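Local coordinates for protein phiAB6 tailspike (Unidentified phage, PDB 5JS4) that fragments the exopolysaccharide of the host Acinetobacter baumannii, and so probably helps the phage through the capsule, as a trimeric beta-helical tailspike, at residues V290-K295 with T328-C333; G384-N389 with T412-N417; T505-D510 with S523-S528; T613-F618 with P708-V713. All coordinates share one frame; numbering follows the deposited sequence.

Interaction 1 (V290-K295 with T328-C333); sequences VDLKGK and TAFINC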
loop_
_atom_site.group_PDB
_atom_site.type_symbol
_atom_site.label_atom_id
_atom_site.label_comp_id
_atom_site.label_asym_id
_atom_site.label_seq_id
_atom_site.Cartn_x
_atom_site.Cartn_y
_atom_site.Cartn_z
ATOM N N VAL A 290 26.419 6.973 -28.929
ATOM C CA VAL A 290 26.002 8.367 -28.912
ATOM C C VAL A 290 26.205 8.910 -27.503
ATOM O O VAL A 290 25.778 8.295 -26.528
ATOM C CB VAL A 290 24.524 8.516 -29.325
ATOM C CG1 VAL A 290 24.037 9.947 -29.129
ATOM C CG2 VAL A 290 24.337 8.076 -30.770
ATOM N N ASP A 291 26.877 10.052 -27.408
ATOM C CA ASP A 291 27.027 10.772 -26.152
ATOM C C ASP A 291 25.923 11.820 -26.096
ATOM O O ASP A 291 25.948 12.794 -26.846
ATOM C CB ASP A 291 28.412 11.426 -26.081
ATOM C CG ASP A 291 28.705 12.059 -24.730
ATOM O OD1 ASP A 291 27.768 12.283 -23.934
ATOM O OD2 ASP A 291 29.890 12.348 -24.460
ATOM N N LEU A 292 24.946 11.610 -25.215
ATOM C CA LEU A 292 23.789 12.503 -25.118
ATOM C C LEU A 292 24.132 13.879 -24.546
ATOM O O LEU A 292 23.319 14.796 -24.621
ATOM C CB LEU A 292 22.668 11.852 -24.295
ATOM C CG LEU A 292 21.930 10.706 -24.996
ATOM C CD1 LEU A 292 21.097 9.914 -24.001
ATOM C CD2 LEU A 292 21.051 11.213 -26.131
ATOM N N LYS A 293 25.323 14.014 -23.967
ATOM C CA LYS A 293 25.799 15.295 -23.442
ATOM C C LYS A 293 24.817 15.892 -22.432
ATOM O O LYS A 293 24.613 17.103 -22.400
ATOM C CB LYS A 293 26.044 16.301 -24.578
ATOM C CG LYS A 293 26.972 15.825 -25.682
ATOM C CD LYS A 293 28.397 15.662 -25.183
ATOM C CE LYS A 293 29.369 15.440 -26.331
ATOM N NZ LYS A 293 29.675 16.694 -27.079
ATOM N N GLY A 294 24.198 15.035 -21.622
ATOM C CA GLY A 294 23.277 15.488 -20.585
ATOM C C GLY A 294 21.849 15.700 -21.050
ATOM O O GLY A 294 20.990 16.083 -20.253
ATOM N N LYS A 295 21.579 15.460 -22.330
ATOM C CA LYS A 295 20.211 15.541 -22.826
ATOM C C LYS A 295 19.463 14.265 -22.486
ATOM O O LYS A 295 20.025 13.175 -22.516
ATOM C CB LYS A 295 20.179 15.792 -24.332
ATOM C CG LYS A 295 20.784 17.133 -24.706
ATOM C CD LYS A 295 20.497 17.502 -26.144
ATOM C CE LYS A 295 21.301 18.716 -26.567
ATOM N NZ LYS A 295 20.880 19.973 -25.883
ATOM N N THR A 328 27.923 0.669 -23.790
ATOM C CA THR A 328 26.552 1.166 -23.748
ATOM C C THR A 328 26.309 2.085 -24.948
ATOM O O THR A 328 27.137 2.943 -25.254
ATOM C CB THR A 328 26.256 1.927 -22.444
ATOM O OG1 THR A 328 26.755 1.184 -21.324
ATOM C CG2 THR A 328 24.755 2.127 -22.288
ATOM N N ALA A 329 25.170 1.904 -25.613
ATOM C CA ALA A 329 24.863 2.628 -26.853
ATOM C C ALA A 329 24.713 4.131 -26.634
ATOM O O ALA A 329 25.193 4.932 -27.434
ATOM C CB ALA A 329 23.607 2.063 -27.499
ATOM N N PHE A 330 24.029 4.499 -25.555
ATOM C CA PHE A 330 23.845 5.894 -25.171
ATOM C C PHE A 330 24.497 6.149 -23.819
ATOM O O PHE A 330 24.218 5.438 -22.853
ATOM C CB PHE A 330 22.358 6.222 -25.059
ATOM C CG PHE A 330 21.672 6.411 -26.376
ATOM C CD1 PHE A 330 21.715 7.633 -27.027
ATOM C CD2 PHE A 330 20.954 5.376 -26.954
ATOM C CE1 PHE A 330 21.072 7.819 -28.236
ATOM C CE2 PHE A 330 20.308 5.555 -28.164
ATOM C CZ PHE A 330 20.366 6.780 -28.805
ATOM N N ILE A 331 25.349 7.167 -23.743
ATOM C CA ILE A 331 25.946 7.572 -22.472
ATOM C C ILE A 331 25.532 8.995 -22.105
ATOM O O ILE A 331 25.068 9.757 -22.956
ATOM C CB ILE A 331 27.487 7.433 -22.477
ATOM C CG1 ILE A 331 28.129 8.308 -23.565
ATOM C CG2 ILE A 331 27.869 5.971 -22.664
ATOM C CD1 ILE A 331 29.636 8.432 -23.444
ATOM N N ASN A 332 25.691 9.330 -20.826
ATOM C CA ASN A 332 25.421 10.675 -20.300
ATOM C C ASN A 332 23.997 11.159 -20.550
ATOM O O ASN A 332 23.765 12.322 -20.884
ATOM C CB ASN A 332 26.436 11.685 -20.849
ATOM C CG ASN A 332 27.855 11.377 -20.410
ATOM O OD1 ASN A 332 28.094 11.016 -19.257
ATOM N ND2 ASN A 332 28.802 11.526 -21.324
ATOM N N CYS A 333 23.041 10.259 -20.372
ATOM C CA CYS A 333 21.641 10.615 -20.514
ATOM C C CYS A 333 21.249 11.606 -19.431
ATOM O O CYS A 333 21.723 11.519 -18.301
ATOM C CB CYS A 333 20.763 9.371 -20.415
ATOM S SG CYS A 333 19.018 9.675 -20.752
#

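Interaction 2 (G384-N389 with T412-N417); sequences GFNFTN and TGTFHN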
loop_
_atom_site.group_PDB
_atom_site.type_symbol
_atom_site.label_atom_id
_atom_site.label_comp_id
_atom_site.label_asym_id
_atom_site.label_seq_id
_atom_site.Cartn_x
_atom_site.Cartn_y
_atom_site.Cartn_z
ATOM N N GLY A 384 15.990 10.030 -5.600
ATOM C CA GLY A 384 14.967 10.739 -6.369
ATOM C C GLY A 384 14.869 10.203 -7.789
ATOM O O GLY A 384 14.815 10.971 -8.750
ATOM N N PHE A 385 14.848 8.875 -7.902
ATOM C CA PHE A 385 14.903 8.164 -9.176
ATOM C C PHE A 385 13.570 7.457 -9.396
ATOM O O PHE A 385 13.237 6.521 -8.674
ATOM C CB PHE A 385 16.049 7.149 -9.129
ATOM C CG PHE A 385 16.336 6.466 -10.441
ATOM C CD1 PHE A 385 15.631 5.328 -10.821
ATOM C CD2 PHE A 385 17.343 6.932 -11.279
ATOM C CE1 PHE A 385 15.914 4.683 -12.014
ATOM C CE2 PHE A 385 17.625 6.295 -12.478
ATOM C CZ PHE A 385 16.911 5.168 -12.846
ATOM N N ASN A 386 12.811 7.907 -10.390
ATOM C CA ASN A 386 11.461 7.404 -10.613
ATOM C C ASN A 386 11.354 6.695 -11.954
ATOM O O ASN A 386 11.690 7.259 -12.994
ATOM C CB ASN A 386 10.466 8.554 -10.516
ATOM C CG ASN A 386 10.540 9.267 -9.181
ATOM O OD1 ASN A 386 10.756 10.481 -9.119
ATOM N ND2 ASN A 386 10.387 8.513 -8.101
ATOM N N PHE A 387 10.878 5.454 -11.902
ATOM C CA PHE A 387 10.874 4.539 -13.036
ATOM C C PHE A 387 9.502 3.871 -13.101
ATOM O O PHE A 387 9.101 3.206 -12.152
ATOM C CB PHE A 387 11.971 3.489 -12.819
ATOM C CG PHE A 387 12.296 2.668 -14.034
ATOM C CD1 PHE A 387 11.467 1.634 -14.441
ATOM C CD2 PHE A 387 13.458 2.907 -14.751
ATOM C CE1 PHE A 387 11.781 0.871 -15.557
ATOM C CE2 PHE A 387 13.777 2.147 -15.862
ATOM C CZ PHE A 387 12.936 1.128 -16.267
ATOM N N THR A 388 8.777 4.049 -14.202
ATOM C CA THR A 388 7.441 3.457 -14.311
ATOM C C THR A 388 7.032 3.126 -15.742
ATOM O O THR A 388 7.501 3.745 -16.692
ATOM C CB THR A 388 6.366 4.370 -13.666
ATOM O OG1 THR A 388 5.147 3.634 -13.483
ATOM C CG2 THR A 388 6.098 5.619 -14.520
ATOM N N ASN A 389 6.138 2.147 -15.871
ATOM C CA ASN A 389 5.479 1.824 -17.134
ATOM C C ASN A 389 6.495 1.444 -18.201
ATOM O O ASN A 389 6.716 2.169 -19.171
ATOM C CB ASN A 389 4.569 2.969 -17.608
ATOM C CG ASN A 389 3.290 3.077 -16.794
ATOM O OD1 ASN A 389 2.177 2.958 -17.330
ATOM N ND2 ASN A 389 3.432 3.287 -15.499
ATOM N N THR A 412 15.550 6.091 -2.161
ATOM C CA THR A 412 14.413 6.835 -2.700
ATOM C C THR A 412 14.227 6.678 -4.212
ATOM O O THR A 412 14.062 7.658 -4.947
ATOM C CB THR A 412 14.478 8.321 -2.284
ATOM O OG1 THR A 412 15.716 8.912 -2.710
ATOM C CG2 THR A 412 14.356 8.444 -0.774
ATOM N N GLY A 413 14.257 5.424 -4.653
ATOM C CA GLY A 413 13.962 5.062 -6.031
ATOM C C GLY A 413 12.624 4.354 -6.095
ATOM O O GLY A 413 12.315 3.547 -5.222
ATOM N N THR A 414 11.828 4.662 -7.115
ATOM C CA THR A 414 10.534 4.010 -7.297
ATOM C C THR A 414 10.523 3.235 -8.610
ATOM O O THR A 414 11.014 3.715 -9.636
ATOM C CB THR A 414 9.362 5.011 -7.252
ATOM O OG1 THR A 414 9.444 5.918 -8.358
ATOM C CG2 THR A 414 9.376 5.795 -5.940
ATOM N N PHE A 415 9.956 2.034 -8.553
ATOM C CA PHE A 415 9.936 1.106 -9.671
ATOM C C PHE A 415 8.544 0.504 -9.763
ATOM O O PHE A 415 8.207 -0.397 -9.000
ATOM C CB PHE A 415 11.005 0.033 -9.474
ATOM C CG PHE A 415 12.397 0.588 -9.464
ATOM C CD1 PHE A 415 13.073 0.819 -10.654
ATOM C CD2 PHE A 415 13.014 0.928 -8.270
ATOM C CE1 PHE A 415 14.351 1.351 -10.651
ATOM C CE2 PHE A 415 14.287 1.469 -8.261
ATOM C CZ PHE A 415 14.956 1.680 -9.453
ATOM N N HIS A 416 7.734 1.035 -10.678
ATOM C CA HIS A 416 6.322 0.665 -10.781
ATOM C C HIS A 416 5.948 0.232 -12.186
ATOM O O HIS A 416 6.483 0.748 -13.161
ATOM C CB HIS A 416 5.422 1.853 -10.424
ATOM C CG HIS A 416 5.564 2.334 -9.013
ATOM N ND1 HIS A 416 5.172 3.595 -8.620
ATOM C CD2 HIS A 416 6.056 1.733 -7.906
ATOM C CE1 HIS A 416 5.409 3.746 -7.329
ATOM N NE2 HIS A 416 5.941 2.628 -6.871
ATOM N N ASN A 417 4.987 -0.683 -12.283
ATOM C CA ASN A 417 4.393 -1.050 -13.569
ATOM C C ASN A 417 5.456 -1.492 -14.573
ATOM O O ASN A 417 5.520 -0.970 -15.687
ATOM C CB ASN A 417 3.575 0.117 -14.167
ATOM C CG ASN A 417 2.472 0.637 -13.248
ATOM O OD1 ASN A 417 1.966 1.743 -13.458
ATOM N ND2 ASN A 417 2.077 -0.146 -12.261
HETATM O O HOH W 1 11.545 8.867 -5.601
HETATM O O HOH W 2 7.829 5.118 -10.333
HETATM O O HOH W 3 -0.062 3.602 -15.372
#

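Interaction 3 (T505-D510 with S523-S528); sequences TSPTLD and SAEGIS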
loop_
_atom_site.group_PDB
_atom_site.type_symbol
_atom_site.label_atom_id
_atom_site.label_comp_id
_atom_site.label_asym_id
_atom_site.label_seq_id
_atom_site.Cartn_x
_atom_site.Cartn_y
_atom_site.Cartn_z
ATOM N N THR A 505 9.853 -14.209 1.882
ATOM C CA THR A 505 9.110 -13.111 2.522
ATOM C C THR A 505 7.647 -13.424 2.872
ATOM O O THR A 505 6.940 -12.543 3.371
ATOM C CB THR A 505 9.127 -11.851 1.629
ATOM O OG1 THR A 505 8.426 -12.116 0.407
ATOM C CG2 THR A 505 10.552 -11.433 1.315
ATOM N N SER A 506 7.192 -14.651 2.628
ATOM C CA SER A 506 5.798 -15.016 2.902
ATOM C C SER A 506 5.482 -14.900 4.389
ATOM O O SER A 506 6.318 -15.247 5.228
ATOM C CB SER A 506 5.499 -16.449 2.462
ATOM O OG SER A 506 4.168 -16.808 2.793
ATOM N N PRO A 507 4.264 -14.433 4.723
ATOM C CA PRO A 507 3.886 -14.384 6.139
ATOM C C PRO A 507 3.932 -15.752 6.829
ATOM O O PRO A 507 4.207 -15.829 8.021
ATOM C CB PRO A 507 2.449 -13.841 6.119
ATOM C CG PRO A 507 2.239 -13.265 4.769
ATOM C CD PRO A 507 3.204 -13.924 3.834
ATOM N N THR A 508 3.673 -16.821 6.076
ATOM C CA THR A 508 3.599 -18.161 6.648
ATOM C C THR A 508 4.952 -18.877 6.712
ATOM O O THR A 508 5.041 -19.981 7.239
ATOM C CB THR A 508 2.601 -19.030 5.863
ATOM O OG1 THR A 508 3.000 -19.096 4.490
ATOM C CG2 THR A 508 1.201 -18.435 5.954
ATOM N N LEU A 509 6.001 -18.246 6.191
ATOM C CA LEU A 509 7.340 -18.826 6.233
ATOM C C LEU A 509 7.846 -18.888 7.671
ATOM O O LEU A 509 7.736 -17.914 8.417
ATOM C CB LEU A 509 8.304 -17.999 5.380
ATOM C CG LEU A 509 9.706 -18.578 5.187
ATOM C CD1 LEU A 509 9.657 -19.827 4.320
ATOM C CD2 LEU A 509 10.621 -17.532 4.575
ATOM N N ASP A 510 8.409 -20.026 8.057
ATOM C CA ASP A 510 8.971 -20.164 9.392
ATOM C C ASP A 510 10.190 -19.259 9.529
ATOM O O ASP A 510 10.920 -19.025 8.563
ATOM C CB ASP A 510 9.352 -21.619 9.668
ATOM C CG ASP A 510 9.601 -21.899 11.143
ATOM O OD1 ASP A 510 9.259 -21.060 12.010
ATOM O OD2 ASP A 510 10.137 -22.987 11.432
ATOM N N SER A 523 -0.599 -9.859 3.362
ATOM C CA SER A 523 -1.348 -10.296 2.193
ATOM C C SER A 523 -2.462 -11.215 2.661
ATOM O O SER A 523 -2.599 -11.475 3.854
ATOM C CB SER A 523 -0.446 -11.043 1.209
ATOM O OG SER A 523 -0.199 -12.362 1.655
ATOM N N ALA A 524 -3.235 -11.736 1.718
ATOM C CA ALA A 524 -4.265 -12.712 2.046
ATOM C C ALA A 524 -3.690 -13.986 2.674
ATOM O O ALA A 524 -4.428 -14.749 3.292
ATOM C CB ALA A 524 -5.075 -13.054 0.811
ATOM N N GLU A 525 -2.383 -14.206 2.507
ATOM C CA GLU A 525 -1.688 -15.351 3.106
ATOM C C GLU A 525 -1.488 -15.196 4.611
ATOM O O GLU A 525 -1.274 -16.179 5.313
ATOM C CB GLU A 525 -0.307 -15.545 2.470
ATOM C CG GLU A 525 -0.302 -15.778 0.970
ATOM C CD GLU A 525 1.099 -16.003 0.428
ATOM O OE1 GLU A 525 2.000 -15.188 0.726
ATOM O OE2 GLU A 525 1.305 -16.994 -0.301
ATOM N N GLY A 526 -1.526 -13.959 5.103
ATOM C CA GLY A 526 -1.289 -13.698 6.515
ATOM C C GLY A 526 -0.727 -12.318 6.778
ATOM O O GLY A 526 -0.308 -11.608 5.858
ATOM N N ILE A 527 -0.740 -11.946 8.051
ATOM C CA ILE A 527 -0.164 -10.697 8.516
ATOM C C ILE A 527 0.945 -11.078 9.482
ATOM O O ILE A 527 0.676 -11.672 10.522
ATOM C CB ILE A 527 -1.216 -9.852 9.258
ATOM C CG1 ILE A 527 -2.395 -9.525 8.334
ATOM C CG2 ILE A 527 -0.587 -8.582 9.814
ATOM C CD1 ILE A 527 -3.698 -9.326 9.079
ATOM N N SER A 528 2.188 -10.753 9.144
ATOM C CA SER A 528 3.315 -11.172 9.967
ATOM C C SER A 528 4.367 -10.097 10.102
ATOM O O SER A 528 4.395 -9.129 9.342
ATOM C CB SER A 528 3.969 -12.428 9.388
ATOM O OG SER A 528 4.701 -12.115 8.217
HETATM O O HOH W 4 2.612 -18.668 1.604
#

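Interaction 4 (T613-F618 with P708-V713); sequences TYDQSF and PHRFTV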
loop_
_atom_site.group_PDB
_atom_site.type_symbol
_atom_site.label_atom_id
_atom_site.label_comp_id
_atom_site.label_asym_id
_atom_site.label_seq_id
_atom_site.Cartn_x
_atom_site.Cartn_y
_atom_site.Cartn_z
ATOM N N THR A 613 4.320 -27.282 49.002
ATOM C CA THR A 613 4.400 -28.563 49.685
ATOM C C THR A 613 5.589 -28.624 50.645
ATOM O O THR A 613 6.687 -28.175 50.319
ATOM C CB THR A 613 4.398 -29.717 48.657
ATOM O OG1 THR A 613 3.086 -29.802 48.077
ATOM C CG2 THR A 613 4.746 -31.054 49.292
ATOM N N TYR A 614 5.323 -29.142 51.840
ATOM C CA TYR A 614 6.339 -29.471 52.837
ATOM C C TYR A 614 6.750 -30.919 52.641
ATOM O O TYR A 614 5.898 -31.772 52.452
ATOM C CB TYR A 614 5.753 -29.322 54.237
ATOM C CG TYR A 614 6.616 -29.893 55.335
ATOM C CD1 TYR A 614 7.647 -29.144 55.884
ATOM C CD2 TYR A 614 6.398 -31.178 55.827
ATOM C CE1 TYR A 614 8.440 -29.658 56.893
ATOM C CE2 TYR A 614 7.185 -31.702 56.837
ATOM C CZ TYR A 614 8.208 -30.936 57.365
ATOM O OH TYR A 614 8.997 -31.437 58.374
ATOM N N ASP A 615 8.050 -31.198 52.700
ATOM C CA ASP A 615 8.557 -32.566 52.631
ATOM C C ASP A 615 9.847 -32.600 53.429
ATOM O O ASP A 615 10.817 -31.935 53.068
ATOM C CB ASP A 615 8.798 -32.970 51.175
ATOM C CG ASP A 615 9.207 -34.431 51.010
ATOM O OD1 ASP A 615 9.585 -35.096 51.998
ATOM O OD2 ASP A 615 9.149 -34.910 49.859
ATOM N N GLN A 616 9.854 -33.355 54.520
ATOM C CA GLN A 616 11.041 -33.393 55.378
ATOM C C GLN A 616 12.232 -34.065 54.684
ATOM O O GLN A 616 13.360 -33.941 55.158
ATOM C CB GLN A 616 10.732 -34.028 56.736
ATOM C CG GLN A 616 10.426 -35.509 56.722
ATOM C CD GLN A 616 10.030 -36.015 58.103
ATOM O OE1 GLN A 616 8.973 -35.660 58.624
ATOM N NE2 GLN A 616 10.875 -36.841 58.700
ATOM N N SER A 617 11.987 -34.752 53.567
ATOM C CA SER A 617 13.071 -35.330 52.751
ATOM C C SER A 617 13.691 -34.362 51.736
ATOM O O SER A 617 14.713 -34.693 51.120
ATOM C CB SER A 617 12.595 -36.589 52.018
ATOM O OG SER A 617 12.404 -37.655 52.924
ATOM N N PHE A 618 13.088 -33.189 51.538
ATOM C CA PHE A 618 13.694 -32.173 50.670
ATOM C C PHE A 618 15.041 -31.744 51.248
ATOM O O PHE A 618 15.170 -31.575 52.460
ATOM C CB PHE A 618 12.837 -30.901 50.555
ATOM C CG PHE A 618 11.626 -31.016 49.657
ATOM C CD1 PHE A 618 11.582 -31.873 48.560
ATOM C CD2 PHE A 618 10.539 -30.188 49.885
ATOM C CE1 PHE A 618 10.457 -31.932 47.750
ATOM C CE2 PHE A 618 9.415 -30.242 49.081
ATOM C CZ PHE A 618 9.374 -31.110 48.010
ATOM N N PRO A 708 3.363 -35.081 59.883
ATOM C CA PRO A 708 3.432 -35.716 58.572
ATOM C C PRO A 708 4.845 -35.645 58.004
ATOM O O PRO A 708 5.625 -34.769 58.384
ATOM C CB PRO A 708 2.476 -34.877 57.711
ATOM C CG PRO A 708 1.597 -34.161 58.679
ATOM C CD PRO A 708 2.460 -33.915 59.881
ATOM N N HIS A 709 5.174 -36.575 57.123
ATOM C CA HIS A 709 6.426 -36.509 56.382
ATOM C C HIS A 709 6.335 -35.459 55.279
ATOM O O HIS A 709 7.295 -34.742 55.004
ATOM C CB HIS A 709 6.734 -37.866 55.767
ATOM C CG HIS A 709 8.170 -38.045 55.402
ATOM N ND1 HIS A 709 8.723 -37.511 54.262
ATOM C CD2 HIS A 709 9.167 -38.706 56.035
ATOM C CE1 HIS A 709 10.002 -37.840 54.206
ATOM N NE2 HIS A 709 10.294 -38.565 55.268
ATOM N N ARG A 710 5.162 -35.371 54.655
ATOM C CA ARG A 710 4.954 -34.492 53.514
ATOM C C ARG A 710 3.482 -34.108 53.447
ATOM O O ARG A 710 2.613 -34.936 53.703
ATOM C CB ARG A 710 5.395 -35.197 52.221
ATOM C CG ARG A 710 5.080 -34.469 50.921
ATOM C CD ARG A 710 5.697 -35.188 49.729
ATOM N NE ARG A 710 5.332 -34.574 48.452
ATOM C CZ ARG A 710 6.169 -34.019 47.574
ATOM N NH1 ARG A 710 7.483 -33.972 47.788
ATOM N NH2 ARG A 710 5.685 -33.502 46.453
ATOM N N PHE A 711 3.217 -32.846 53.135
ATOM C CA PHE A 711 1.851 -32.392 52.887
ATOM C C PHE A 711 1.845 -31.116 52.059
ATOM O O PHE A 711 2.811 -30.357 52.047
ATOM C CB PHE A 711 1.071 -32.193 54.198
ATOM C CG PHE A 711 1.558 -31.044 55.045
ATOM C CD1 PHE A 711 2.571 -31.235 55.970
ATOM C CD2 PHE A 711 0.986 -29.779 54.936
ATOM C CE1 PHE A 711 3.018 -30.188 56.760
ATOM C CE2 PHE A 711 1.430 -28.731 55.723
ATOM C CZ PHE A 711 2.446 -28.936 56.636
ATOM N N THR A 712 0.723 -30.894 51.389
ATOM C CA THR A 712 0.510 -29.766 50.504
ATOM C C THR A 712 -0.417 -28.754 51.167
ATOM O O THR A 712 -1.283 -29.126 51.959
ATOM C CB THR A 712 -0.153 -30.263 49.204
ATOM O OG1 THR A 712 0.751 -31.148 48.529
ATOM C CG2 THR A 712 -0.545 -29.119 48.275
ATOM N N VAL A 713 -0.208 -27.481 50.846
ATOM C CA VAL A 713 -1.202 -26.442 51.103
ATOM C C VAL A 713 -1.487 -25.688 49.808
ATOM O O VAL A 713 -0.636 -25.598 48.920
ATOM C CB VAL A 713 -0.769 -25.451 52.214
ATOM C CG1 VAL A 713 -0.382 -26.202 53.476
ATOM C CG2 VAL A 713 0.359 -24.541 51.758
HETATM O O HOH W 5 7.707 -33.279 59.762
#

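Interaction 1 (V290-K295 with T328-C333)
V290 lies alongside F330, and its CB sits 3.7 Å from CE1 of that ring. Its backbone runs parallel to the other strand: V290 N gives a hydrogen bond to A329 O, and V290 O takes one from I331 N. D291 is on the other face of the pair, next to I331. Its OD1 is gripped twice. ND2 of N332 reaches D291 OD1 at 2.9 Å, in a nearly straight bond (169°). K293 N reaches D291 OD1 at 3.0 Å from the opposite face of the carboxylate, which closes an Asx turn. These strands are neighbouring rungs of the right-handed parallel beta-helix, and strand 290-291 is the first strand of its sheet. L292 N continues the ladder to I331 O. CG of L292 is turned back beside its own backbone N (chi1 -72°) and packs 3.7 Å from F330 CD1, while L292 CD1 meets C333 CB at 3.6 Å. I355 of the next strand lies against L292, F330 and C333. K293 points away and pairs with D268. G294, inside a type I' turn from L292 to K295, sends its N to N332 O at 2.8 Å. G294 O bonds Y309 of a second subunit.

Interaction 2 (G384-N389 with T412-N417)
Two successive rungs of the parallel beta-helix meet here, with strands 385-388 and 413-416 in exact register and their axes 4.7 Å apart at the closest. Backbone hydrogen bonds run the length of the pair, among them T414 N to F385 O and H416 N to F387 O. One face is aromatic. F385 and F387 both extend away from their own backbone N, whereas F415 folds back beside its N (chi1 -63°). The F415 ring touches both. F415 CE1 meets F385 CE1 at 3.9 Å, and F415 CD1 meets F387 CB at 3.6 Å. Each of these ring pairs is inclined by 35°. F439 of the next rung continues this aromatic ladder. The other face is polar. N386 ND2 donates to T414 OG1 at 2.8 Å, with the hydroxyl close to the amide plane. A water joins the same ND2 to T412 O, and another links T414 OG1 to F387 O. At the corner, N389 ND2 donates to T388 OG1 at 2.7 Å and, weakly, to N417 OD1 at 2.9 Å; the amides of N389 and N417 lie side by side with their planes 73° apart. H416 turns its NE2 to D438. N386 and T414 pack on N389 and N417 of a second subunit. The chemistry is thus split: the phenylalanines form an apolar cluster on one face, while amides, hydroxyls and waters bond one another on the face that meets the neighbouring subunits.

Interaction 3 (T505-D510 with S523-S528)
S528 holds its OG between its own backbone N and carbonyl carbon (chi1 73°), and this brings the hydroxyl oxygen to 3.2 Å from P507 CA. E525 starts back beside its N (chi1 -59°) and then extends, and its OE1 comes to S506 OG and P507 CD. P507 is the centre of the contact. Its ring crosses the E525 side chain at about a right angle, with P507 CD 3.6 Å from E525 OE1. P507 CG rests 3.2 Å from G526 O. T508 adds its methyl, CG2, which lies 3.4 Å from E525 O. The direct polar link is slight: S506 OG lies 3.4 Å from E525 OE1, at best a weak hydrogen bond. A water sits between S506 OG, T508 OG1 and, weakly, E525 OE2. Type I turns shape both segments, from S506 to L509 and from S523 to G526. In the second, S523 OG accepts from E525 N at 3.0 Å, an ST turn. The loop after strand 501-502 thus lies against the hairpin of strands 519-523 and 526-530. P507 also touches S521 on the first of these and L539 on strand 537-541, whose K537 bonds S506 O and L509 O.

Interaction 4 (T613-F618 with P708-V713)
Y614 and F711 form the antiparallel hydrogen-bonded pair of strands 613-615 and 710-713, Y614 N to F711 O and F711 N to Y614 O. Q616 N adds a straight bond to H709 O at 3.0 Å. H709 and R710 both face L660 on the neighbouring strand, a classic beta bulge. Among the side chains, T613 OG1 and T712 OG1 share a hydrogen bond of 2.7 Å, and a water links Y614 OH to P708 O. OD1 of D615 accepts from S617 N at 2.9 Å, an Asx turn.

The charged contact is a salt bridge. R710 is extended from CG to NE and brings NH1 to 2.8 Å from D615 OD2. The oxygen lies in the guanidinium plane, but the carboxylate stands nearly perpendicular to it (86°). T613 CG2 lies over one guanidinium face, 3.7 Å from R710 NE.

Y614 CB sits over the face of the F711 ring, and Y614 CD2 is 3.6 Å from F711 CE1. The Q616 amide stacks on the H709 ring, their planes 14° apart, with Q616 CG 3.3 Å from the ring centroid.

D615 OD2 also forms a salt bridge with R664. R710 NH2 bonds N651 and G652 of a neighbouring subunit, whose H653 and I654 bond T613 and T712. The carboxylate is thus shared by two arginines, which would probably keep it ionised, and R710 couples this buried charge to the subunit interface.

Following the chain from the N terminus, the four contacts close one after another; none nests in or crosses another. Interactions 1 and 2 each join neighbouring rungs of the parallel beta-helix, on different sheets of it. Their centres are 20 Å apart, and each closes a short loop, of 32 and 22 residues. Interaction 3, centred 26 Å beyond interaction 2, closes a loop of 12 residues and fastens a loop to the antiparallel hairpins that follow the rungs. Interaction 4 is 51 Å further, centre to centre. It closes the longest loop, 89 residues, and joins two strands of a C-terminal antiparallel sheet. All four lie within reach of other subunits of the trimer.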